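Local coordinates for protein putative SnoaL-like polyketide cyclase (Jannaschia sp., PDB 3KKG) that probably acts as a SnoaL-like polyketide cyclase of the NTF2-like superfamily, although its substrate is not known, at residues D27-R30 with D31-E35. Numbering follows the deposited sequence.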
loop_
_atom_site.group_PDB
_atom_site.type_symbol
_atom_site.label_atom_id
_atom_site.label_comp_id
_atom_site.label_asym_id
_atom_site.label_seq_id
_atom_site.Cartn_x
_atom_site.Cartn_y
_atom_site.Cartn_z
ATOM N N ASP A 27 23.341 -2.306 10.288
ATOM C CA ASP A 27 24.629 -1.902 9.759
ATOM C C ASP A 27 24.964 -2.657 8.508
ATOM O O ASP A 27 24.791 -3.888 8.444
ATOM C CB ASP A 27 25.705 -2.203 10.751
ATOM C CG ASP A 27 25.986 -1.070 11.625
ATOM O OD1 ASP A 27 25.124 -0.188 11.846
ATOM O OD2 ASP A 27 27.105 -1.059 12.079
ATOM N N GLY A 28 25.369 -1.888 7.501
ATOM C CA GLY A 28 25.784 -2.443 6.228
ATOM C C GLY A 28 24.716 -2.487 5.164
ATOM O O GLY A 28 24.958 -2.932 4.052
ATOM N N TRP A 29 23.524 -1.952 5.469
ATOM C CA TRP A 29 22.421 -2.038 4.537
ATOM C C TRP A 29 22.688 -1.354 3.218
ATOM O O TRP A 29 22.203 -1.803 2.186
ATOM C CB TRP A 29 21.136 -1.474 5.172
ATOM C CG TRP A 29 21.124 -0.022 5.514
ATOM C CD1 TRP A 29 21.501 0.533 6.683
ATOM C CD2 TRP A 29 20.698 1.052 4.670
ATOM N NE1 TRP A 29 21.352 1.907 6.640
ATOM C CE2 TRP A 29 20.851 2.262 5.414
ATOM C CE3 TRP A 29 20.239 1.125 3.362
ATOM C CZ2 TRP A 29 20.528 3.524 4.886
ATOM C CZ3 TRP A 29 19.887 2.383 2.840
ATOM C CH2 TRP A 29 20.043 3.559 3.603
ATOM N N ARG A 30 23.480 -0.274 3.244
ATOM C CA ARG A 30 23.702 0.479 2.034
ATOM C C ARG A 30 24.346 -0.360 0.976
ATOM O O ARG A 30 24.022 -0.253 -0.199
ATOM C CB ARG A 30 24.522 1.731 2.325
ATOM C CG ARG A 30 23.763 2.798 3.125
ATOM C CD ARG A 30 24.706 3.948 3.355
ATOM N NE ARG A 30 24.136 5.084 4.054
ATOM C CZ ARG A 30 23.898 5.141 5.362
ATOM N NH1 ARG A 30 24.113 4.091 6.144
ATOM N NH2 ARG A 30 23.440 6.271 5.886
ATOM N N ASP A 31 25.330 -1.162 1.381
ATOM C CA ASP A 31 26.018 -2.000 0.427
ATOM C C ASP A 31 25.097 -3.075 -0.120
ATOM O O ASP A 31 25.225 -3.455 -1.283
ATOM C CB ASP A 31 27.287 -2.584 1.035
ATOM C CG ASP A 31 28.368 -1.533 1.232
ATOM O OD1 ASP A 31 28.451 -0.540 0.440
ATOM O OD2 ASP A 31 29.168 -1.714 2.173
ATOM N N VAL A 32 24.118 -3.512 0.678
ATOM C CA VAL A 32 23.118 -4.472 0.188
ATOM C C VAL A 32 22.238 -3.777 -0.878
ATOM O O VAL A 32 21.924 -4.333 -1.922
ATOM C CB VAL A 32 22.226 -5.068 1.327
ATOM C CG1 VAL A 32 21.089 -5.951 0.736
ATOM C CG2 VAL A 32 23.073 -5.862 2.333
ATOM N N TRP A 33 21.825 -2.549 -0.596
ATOM C CA TRP A 33 21.094 -1.786 -1.599
ATOM C C TRP A 33 21.917 -1.629 -2.895
ATOM O O TRP A 33 21.407 -1.815 -3.995
ATOM C CB TRP A 33 20.685 -0.416 -1.061
ATOM C CG TRP A 33 19.465 -0.409 -0.185
ATOM C CD1 TRP A 33 19.163 -1.291 0.796
ATOM C CD2 TRP A 33 18.391 0.536 -0.214
ATOM N NE1 TRP A 33 17.951 -0.974 1.368
ATOM C CE2 TRP A 33 17.460 0.139 0.772
ATOM C CE3 TRP A 33 18.102 1.666 -0.987
ATOM C CZ2 TRP A 33 16.289 0.845 1.022
ATOM C CZ3 TRP A 33 16.943 2.349 -0.748
ATOM C CH2 TRP A 33 16.072 1.962 0.259
ATOM N N ARG A 34 23.201 -1.304 -2.759
ATOM C CA ARG A 34 24.048 -1.114 -3.944
ATOM C C ARG A 34 24.227 -2.379 -4.779
ATOM O O ARG A 34 24.356 -2.297 -5.993
ATOM C CB ARG A 34 25.403 -0.533 -3.558
ATOM C CG ARG A 34 25.297 0.874 -3.012
ATOM C CD ARG A 34 26.632 1.456 -2.632
ATOM N NE ARG A 34 26.464 2.791 -2.044
ATOM C CZ ARG A 34 26.727 3.119 -0.777
ATOM N NH1 ARG A 34 27.206 2.242 0.098
ATOM N NH2 ARG A 34 26.509 4.357 -0.376
ATOM N N GLU A 35 24.201 -3.545 -4.144
ATOM C CA GLU A 35 24.265 -4.805 -4.893
ATOM C C GLU A 35 22.930 -5.304 -5.454
ATOM O O GLU A 35 22.898 -6.114 -6.371
ATOM C CB GLU A 35 24.944 -5.888 -4.080
ATOM C CG GLU A 35 24.259 -6.417 -2.848
ATOM C CD GLU A 35 25.193 -7.378 -2.077
ATOM O OE1 GLU A 35 25.657 -8.358 -2.696
ATOM O OE2 GLU A 35 25.501 -7.131 -0.885
#
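Trp29 turns the edge of its six-membered ring, at CE3 and CZ3, onto a face of the Trp33 indole one helical turn on. The stack is T-shaped, with planes at 74° and Trp29 CE3 3.7 Å from Trp33 CD1. Trp29 reaches it with CG set between its backbone N and carbonyl carbon (chi1 64°). A backbone hydrogen bond, Trp33 N to Trp29 O at 2.9 Å, joins the same residues. Trp33 NE1 is hydrogen-bonded to Gly22 O. Gly28 is the N-cap of this short helix, 29-36, which packs in the NTF2-like fold against helix 54-67, where Asn61 touches both indoles. A leucine in place of Trp33 would probably leave the Trp29 edge without its aromatic face and Gly22 O without its indole N-H. The extended Arg30 chain runs over one face of Trp29, with CG 3.6 Å above the ring centre, and its guanidinium turns a face to Trp29 CZ2. Arg34 runs alongside Arg30, pointing the same way, and Arg34 NH1 comes 3.5 Å from Arg30 CB. This NH1 salt-bridges Asp31 OD1 at 3.1 Å, in the guanidinium plane but from above the carboxylate. Arg34 NE pairs with Glu55, so two acids probably offset its charge.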